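Local atomic coordinates of ATP-dependent DNA helicase (Mycobacterium smegmatis, PDB entry 5V9X), a protein that unwinds RNA:DNA hybrids as a 3'-to-5' helicase, tracking along single-stranded DNA and probably driven by ATP hydrolysis. Residues A[98-103]-A[160-165]; A[708-713]-A[736-741]; A[760-765]-A[840-845]. All coordinates share one frame; numbering follows the deposited sequence.

Interaction 1: A[98-103]-A[160-165]; sequences TQVLYV and PDVLIT
Val100 to Val103 and Val162 to Thr165 pair as neighbouring parallel strands in the seven-stranded, RecA-like sheet of the DEAD/DEAH box helicase domain. Leu163 N donates to Val100 O at 2.9 Å. Tyr102 N reaches Leu163 O at 2.8 Å, and Thr165 N follows on to Tyr102 O. Val100, Tyr102, Val162 and Ile164 share one face of the sheet. There the Tyr102 ring meets the branch methyl of Ile164 obliquely, with Tyr102 CD1 3.6 Å from Ile164 CG2. With CG anti to the backbone N (chi1 170°), the ring extends along this face, and its OH hydrogen-bonds Asp191 at the end of the adjacent strand 187-191. Helices 75-88 and 107-116 pack on this face.

On the other face, CD1 of Leu101 touches two side chains, 3.8 Å from Leu163 CD2 and 3.7 Å from Thr165 CG2. Thr165 OG1 bonds to Arg143 O, and helix 167-174 packs against Leu101, Val103 and Leu163.

Before the strands begin, Asp161 O accepts two amides, from Gln99 and Val100. The Val100 bond is the straighter, at 169° against 146°. Thr98 OG1 donates to Pro160 O at 3.0 Å, in the carbonyl plane.

Interaction 2: A[708-713]-A[736-741]; sequences RVHGPL and DGIIVR
His710 and Leu713, one helical turn apart, carry the contact of helix 707-725 with strand 737-742 in the DEAD/H associated region. The short helix and strand segments run at 30° to each other, 8.5 Å apart at their closest. The buried imidazole of His710 comes first along the helix. Its CG lies anti to the carbonyl carbon (chi1 -60°), and the ring lies against the backbone at the start of the strand. His710 CE1 is 3.5 Å from Gly737 N and 3.9 Å from Gly737 CA. The ring is held by both nitrogens: ND1 bonds to Ser734 O and NE2 to Ser703 OG. These two bonds fix its rotation. Gly737 has a positive phi of 143°, and with its psi a side chain there would press on the carbonyl O of Asp736. Farther back on the same side chain, His710 CB meets Ile738 CG1 at 4.0 Å.

The helix is kinked at Pro712, whose N cannot donate to the turn before. Leu713 N still bonds to Val709 O. The Leu713 side chain crosses the end of Ile738: Leu713 CG is 3.7 Å and CD2 3.8 Å from Ile738 CD1. That methyl also lies 3.6 Å from His710 O, so it touches both helix residues.

The helix thus lies over one face of the mixed sheet, where Leu713 also touches Leu701 of strand 697-702. On the opposite face Ile739 packs against Leu870 of helix 865-870. Helix 838-849 flanks helix 707-725.

Interaction 3: A[760-765]-A[840-845]; sequences DEIEPI and ALIELM
Helices 759-769 and 838-849 pack roughly antiparallel, their short segments crossing at 150° with axes 9.0 Å apart and Ile762 CA 6.4 Å from Ile842 CA. This is an apolar helix-helix contact within the DEAD/H associated region, and no hydrogen bond crosses it. Ile762 carries the contact. It points toward the other helix and meets Leu841, Ile842 and Met845.

Its two branches divide the work. Ile762 CG2, anti to the backbone N, reaches Leu841 CD2 at 3.5 Å and Ile842 CG1 at 4.0 Å. The other branch turns toward Met845, with Ile762 CG1 3.7 Å from Met845 CG. Ile762 CD1 touches both Met845 CG and Leu841 CD2. Ile762 crosses Leu841 and Met845 at about right angles. Met845 bends at chi2 (-60°), so the chain beyond CG turns aside from its contact with Ile762.

Phe757 adds a further contact to Ile762. Leu841 and Met845 also face helix 707-725. Helix 838-849 thus packs against helices 759-769 and 707-725 on adjacent sides, and Leu841 and Met845 serve both. At the exposed margin, the extended Glu763 side chain crosses Ile842 obliquely, with Glu763 OE1 3.6 Å from Ile842 CD1.

Overall arrangement
Interactions 2 and 3 form one continuous packed unit, with centres 14 Å apart. Helices 707-725 and 838-849 join them: Val709 CG2 lies 3.6 Å from Ala840 CB, and Leu713 CD1 lies 3.6 Å from Met845 CE. Strand 737-742 and helix 759-769 are consecutive in the chain. Interaction 1 is remote, its centre 46 Å from that of interaction 2 and 47 Å from that of interaction 3, across the centre of the chain. It lies near the nucleotide site: the Tyr102 side chain is about 6 Å from the bound magnesium ion and about 7 Å from AMP-PNP. The nearest atoms of interactions 1, 2 and 3 are about 6, 9 and 17 Å from the bound DNA.

Interaction 1: A[98-103]-A[160-165]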
# COMPACT_ATOMS: atom_id res chain seq x y z
N THR A 98 13.22 -24.33 13.82
CA THR A 98 13.28 -22.92 13.43
C THR A 98 13.11 -22.03 14.65
O THR A 98 12.11 -22.12 15.36
CB THR A 98 12.20 -22.62 12.39
OG1 THR A 98 12.39 -23.47 11.25
CG2 THR A 98 12.30 -21.17 11.95
N GLN A 99 14.11 -21.18 14.90
CA GLN A 99 14.18 -20.36 16.11
C GLN A 99 13.76 -18.92 15.89
O GLN A 99 13.11 -18.33 16.77
CB GLN A 99 15.61 -20.38 16.67
CG GLN A 99 16.05 -21.74 17.20
CD GLN A 99 15.50 -22.03 18.58
OE1 GLN A 99 15.70 -21.26 19.52
NE2 GLN A 99 14.78 -23.14 18.72
N VAL A 100 14.11 -18.32 14.75
CA VAL A 100 13.78 -16.94 14.44
C VAL A 100 12.92 -16.93 13.18
O VAL A 100 13.22 -17.65 12.21
CB VAL A 100 15.05 -16.08 14.25
CG1 VAL A 100 14.68 -14.66 13.83
CG2 VAL A 100 15.87 -16.06 15.53
N LEU A 101 11.86 -16.12 13.19
CA LEU A 101 10.97 -15.98 12.04
C LEU A 101 10.94 -14.52 11.63
O LEU A 101 10.41 -13.67 12.36
CB LEU A 101 9.57 -16.49 12.37
CG LEU A 101 8.55 -16.39 11.23
CD1 LEU A 101 8.94 -17.30 10.07
CD2 LEU A 101 7.15 -16.72 11.72
N TYR A 102 11.50 -14.22 10.46
CA TYR A 102 11.46 -12.89 9.88
C TYR A 102 10.41 -12.86 8.77
O TYR A 102 10.43 -13.73 7.89
CB TYR A 102 12.83 -12.49 9.34
CG TYR A 102 12.85 -11.23 8.50
CD1 TYR A 102 12.52 -11.27 7.15
CD2 TYR A 102 13.21 -10.01 9.05
CE1 TYR A 102 12.53 -10.12 6.38
CE2 TYR A 102 13.22 -8.86 8.29
CZ TYR A 102 12.88 -8.92 6.95
OH TYR A 102 12.89 -7.79 6.17
N VAL A 103 9.52 -11.88 8.82
CA VAL A 103 8.45 -11.74 7.84
C VAL A 103 8.63 -10.42 7.10
O VAL A 103 8.73 -9.36 7.73
CB VAL A 103 7.06 -11.80 8.49
CG1 VAL A 103 5.97 -11.64 7.45
CG2 VAL A 103 6.88 -13.12 9.24
N PRO A 160 15.57 -24.29 8.71
CA PRO A 160 16.65 -23.37 9.09
C PRO A 160 16.39 -22.73 10.45
O PRO A 160 15.25 -22.63 10.92
CB PRO A 160 16.63 -22.32 7.97
CG PRO A 160 15.19 -22.29 7.55
CD PRO A 160 14.67 -23.70 7.69
N ASP A 161 17.48 -22.29 11.08
CA ASP A 161 17.36 -21.60 12.36
C ASP A 161 16.68 -20.25 12.19
O ASP A 161 15.89 -19.83 13.04
CB ASP A 161 18.74 -21.43 12.99
CG ASP A 161 19.39 -22.76 13.33
OD1 ASP A 161 18.66 -23.77 13.50
OD2 ASP A 161 20.63 -22.80 13.45
N VAL A 162 16.97 -19.55 11.09
CA VAL A 162 16.34 -18.28 10.76
C VAL A 162 15.51 -18.50 9.50
O VAL A 162 16.06 -18.70 8.41
CB VAL A 162 17.37 -17.16 10.56
CG1 VAL A 162 16.67 -15.87 10.16
CG2 VAL A 162 18.21 -16.97 11.81
N LEU A 163 14.19 -18.46 9.64
CA LEU A 163 13.29 -18.58 8.50
C LEU A 163 12.85 -17.20 8.06
O LEU A 163 12.29 -16.43 8.85
CB LEU A 163 12.07 -19.44 8.84
CG LEU A 163 11.14 -19.69 7.65
CD1 LEU A 163 11.86 -20.50 6.58
CD2 LEU A 163 9.85 -20.37 8.08
N ILE A 164 13.10 -16.88 6.79
CA ILE A 164 12.67 -15.64 6.16
C ILE A 164 11.53 -15.98 5.21
O ILE A 164 11.65 -16.92 4.41
CB ILE A 164 13.82 -14.96 5.41
CG1 ILE A 164 14.95 -14.58 6.38
CG2 ILE A 164 13.33 -13.74 4.66
CD1 ILE A 164 16.20 -14.10 5.70
N THR A 165 10.43 -15.24 5.30
CA THR A 165 9.24 -15.58 4.52
C THR A 165 8.35 -14.35 4.39
O THR A 165 8.70 -13.25 4.83
CB THR A 165 8.49 -16.76 5.15
OG1 THR A 165 7.35 -17.09 4.34
CG2 THR A 165 8.02 -16.40 6.56

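Interaction 2: A[708-713]-A[736-741]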
# COMPACT_ATOMS: atom_id res chain seq x y z
N ARG A 708 -11.60 9.59 -1.01
CA ARG A 708 -12.31 8.99 0.11
C ARG A 708 -13.48 9.85 0.57
O ARG A 708 -14.42 9.33 1.19
CB ARG A 708 -11.35 8.74 1.27
CG ARG A 708 -10.13 7.92 0.91
CD ARG A 708 -9.34 7.53 2.14
NE ARG A 708 -10.08 6.59 2.98
CZ ARG A 708 -9.74 6.29 4.23
NH1 ARG A 708 -8.69 6.87 4.80
NH2 ARG A 708 -10.47 5.43 4.92
N VAL A 709 -13.44 11.15 0.29
CA VAL A 709 -14.53 12.06 0.62
C VAL A 709 -15.43 12.29 -0.58
O VAL A 709 -16.65 12.43 -0.43
CB VAL A 709 -13.95 13.39 1.15
CG1 VAL A 709 -14.99 14.50 1.15
CG2 VAL A 709 -13.38 13.19 2.55
N HIS A 710 -14.85 12.34 -1.79
CA HIS A 710 -15.61 12.59 -3.00
C HIS A 710 -16.38 11.37 -3.49
O HIS A 710 -17.37 11.53 -4.22
CB HIS A 710 -14.66 13.08 -4.10
CG HIS A 710 -13.94 14.34 -3.74
ND1 HIS A 710 -12.76 14.72 -4.34
CD2 HIS A 710 -14.23 15.31 -2.84
CE1 HIS A 710 -12.36 15.87 -3.82
NE2 HIS A 710 -13.23 16.25 -2.91
N GLY A 711 -15.95 10.17 -3.13
CA GLY A 711 -16.69 8.97 -3.42
C GLY A 711 -18.09 9.00 -2.83
O GLY A 711 -19.09 8.97 -3.55
N PRO A 712 -18.18 9.07 -1.50
CA PRO A 712 -19.51 9.12 -0.87
C PRO A 712 -20.27 10.40 -1.19
O PRO A 712 -21.51 10.38 -1.22
CB PRO A 712 -19.20 9.02 0.63
CG PRO A 712 -17.82 9.57 0.75
CD PRO A 712 -17.11 9.11 -0.49
N LEU A 713 -19.57 11.51 -1.43
CA LEU A 713 -20.26 12.74 -1.80
C LEU A 713 -20.95 12.60 -3.15
O LEU A 713 -22.03 13.15 -3.35
CB LEU A 713 -19.28 13.92 -1.81
CG LEU A 713 -19.89 15.28 -2.16
CD1 LEU A 713 -21.08 15.58 -1.27
CD2 LEU A 713 -18.85 16.38 -2.04
N ASP A 736 -9.59 15.14 -7.02
CA ASP A 736 -9.62 16.59 -7.07
C ASP A 736 -10.97 17.15 -7.51
O ASP A 736 -11.03 18.23 -8.10
CB ASP A 736 -8.50 17.12 -7.97
CG ASP A 736 -7.13 16.97 -7.34
OD1 ASP A 736 -7.00 16.16 -6.40
OD2 ASP A 736 -6.19 17.67 -7.78
N GLY A 737 -12.05 16.44 -7.24
CA GLY A 737 -13.37 17.01 -7.42
C GLY A 737 -14.36 15.99 -7.93
O GLY A 737 -14.12 14.78 -7.93
N ILE A 738 -15.52 16.51 -8.36
CA ILE A 738 -16.64 15.71 -8.84
C ILE A 738 -17.16 16.34 -10.12
O ILE A 738 -17.35 17.56 -10.18
CB ILE A 738 -17.76 15.60 -7.79
CG1 ILE A 738 -17.28 14.81 -6.56
CG2 ILE A 738 -19.01 14.96 -8.38
CD1 ILE A 738 -18.30 14.74 -5.45
N ILE A 739 -17.40 15.52 -11.14
CA ILE A 739 -17.88 15.98 -12.44
C ILE A 739 -19.34 15.58 -12.59
O ILE A 739 -19.70 14.41 -12.43
CB ILE A 739 -17.04 15.39 -13.59
CG1 ILE A 739 -15.56 15.70 -13.39
CG2 ILE A 739 -17.52 15.94 -14.93
CD1 ILE A 739 -14.66 15.06 -14.42
N VAL A 740 -20.19 16.56 -12.91
CA VAL A 740 -21.61 16.35 -13.16
C VAL A 740 -21.92 16.84 -14.57
O VAL A 740 -21.37 17.86 -15.01
CB VAL A 740 -22.49 17.07 -12.12
CG1 VAL A 740 -23.97 16.89 -12.43
CG2 VAL A 740 -22.18 16.57 -10.72
N ARG A 741 -22.78 16.11 -15.28
CA ARG A 741 -23.22 16.50 -16.61
C ARG A 741 -24.74 16.50 -16.65
O ARG A 741 -25.37 15.52 -16.23
CB ARG A 741 -22.66 15.56 -17.69
CG ARG A 741 -23.28 15.76 -19.06
CD ARG A 741 -22.51 15.02 -20.14
NE ARG A 741 -23.40 14.28 -21.03
CZ ARG A 741 -23.53 12.96 -21.03
NH1 ARG A 741 -22.81 12.22 -20.19
NH2 ARG A 741 -24.36 12.37 -21.88

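Interaction 3: A[760-765]-A[840-845]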
# COMPACT_ATOMS: atom_id res chain seq x y z
N ASP A 760 -25.59 16.23 9.60
CA ASP A 760 -26.35 15.07 10.06
C ASP A 760 -27.10 14.37 8.93
O ASP A 760 -27.68 13.30 9.16
CB ASP A 760 -27.34 15.49 11.15
CG ASP A 760 -28.23 16.64 10.72
OD1 ASP A 760 -27.75 17.50 9.96
OD2 ASP A 760 -29.40 16.67 11.15
N GLU A 761 -27.10 14.94 7.73
CA GLU A 761 -27.73 14.32 6.57
C GLU A 761 -26.81 13.32 5.87
O GLU A 761 -27.31 12.43 5.17
CB GLU A 761 -28.15 15.41 5.58
CG GLU A 761 -29.42 15.12 4.78
CD GLU A 761 -29.79 16.28 3.87
OE1 GLU A 761 -29.11 17.33 3.92
OE2 GLU A 761 -30.76 16.15 3.10
N ILE A 762 -25.50 13.45 6.06
CA ILE A 762 -24.53 12.74 5.22
C ILE A 762 -24.57 11.24 5.50
O ILE A 762 -24.89 10.44 4.62
CB ILE A 762 -23.12 13.30 5.44
CG1 ILE A 762 -22.98 14.66 4.74
CG2 ILE A 762 -22.07 12.33 4.94
CD1 ILE A 762 -23.03 14.57 3.23
N GLU A 763 -24.23 10.84 6.73
CA GLU A 763 -24.03 9.42 7.03
C GLU A 763 -25.24 8.55 6.72
O GLU A 763 -25.04 7.43 6.21
CB GLU A 763 -23.59 9.26 8.49
CG GLU A 763 -23.39 7.82 8.92
CD GLU A 763 -22.38 7.68 10.04
OE1 GLU A 763 -21.54 8.59 10.20
OE2 GLU A 763 -22.42 6.66 10.76
N PRO A 764 -26.49 8.96 6.97
CA PRO A 764 -27.62 8.11 6.56
C PRO A 764 -27.72 7.95 5.05
O PRO A 764 -27.97 6.84 4.57
CB PRO A 764 -28.84 8.83 7.13
CG PRO A 764 -28.30 9.66 8.24
CD PRO A 764 -26.95 10.10 7.79
N ILE A 765 -27.53 9.04 4.30
CA ILE A 765 -27.62 8.97 2.84
C ILE A 765 -26.60 7.98 2.29
O ILE A 765 -26.94 7.09 1.49
CB ILE A 765 -27.42 10.37 2.22
CG1 ILE A 765 -28.65 11.25 2.48
CG2 ILE A 765 -27.13 10.27 0.73
CD1 ILE A 765 -28.45 12.69 2.06
N ALA A 840 -14.62 12.55 7.72
CA ALA A 840 -14.07 13.71 7.01
C ALA A 840 -15.15 14.40 6.18
O ALA A 840 -15.20 15.64 6.14
CB ALA A 840 -12.91 13.28 6.12
N LEU A 841 -16.01 13.64 5.52
CA LEU A 841 -17.10 14.24 4.76
C LEU A 841 -18.06 14.99 5.67
O LEU A 841 -18.61 16.03 5.28
CB LEU A 841 -17.85 13.17 3.97
CG LEU A 841 -19.01 13.66 3.09
CD1 LEU A 841 -18.53 14.70 2.08
CD2 LEU A 841 -19.68 12.50 2.37
N ILE A 842 -18.26 14.50 6.90
CA ILE A 842 -19.20 15.15 7.81
C ILE A 842 -18.65 16.50 8.27
O ILE A 842 -19.34 17.52 8.20
CB ILE A 842 -19.51 14.22 9.00
CG1 ILE A 842 -20.44 13.10 8.56
CG2 ILE A 842 -20.12 15.01 10.15
CD1 ILE A 842 -20.56 11.97 9.56
N GLU A 843 -17.40 16.52 8.76
CA GLU A 843 -16.83 17.78 9.21
C GLU A 843 -16.71 18.78 8.07
O GLU A 843 -16.85 19.99 8.29
CB GLU A 843 -15.47 17.56 9.88
CG GLU A 843 -14.95 18.81 10.58
CD GLU A 843 -13.66 18.58 11.35
OE1 GLU A 843 -13.09 17.47 11.23
OE2 GLU A 843 -13.22 19.50 12.06
N LEU A 844 -16.45 18.31 6.85
CA LEU A 844 -16.44 19.20 5.70
C LEU A 844 -17.79 19.88 5.52
O LEU A 844 -17.86 21.08 5.22
CB LEU A 844 -16.05 18.43 4.44
CG LEU A 844 -14.63 18.61 3.91
CD1 LEU A 844 -13.59 18.16 4.93
CD2 LEU A 844 -14.45 17.85 2.60
N MET A 845 -18.89 19.13 5.72
CA MET A 845 -20.21 19.73 5.66
C MET A 845 -20.47 20.61 6.88
O MET A 845 -21.14 21.64 6.78
CB MET A 845 -21.28 18.65 5.54
CG MET A 845 -21.21 17.88 4.23
SD MET A 845 -21.45 18.97 2.81
CE MET A 845 -20.84 17.93 1.49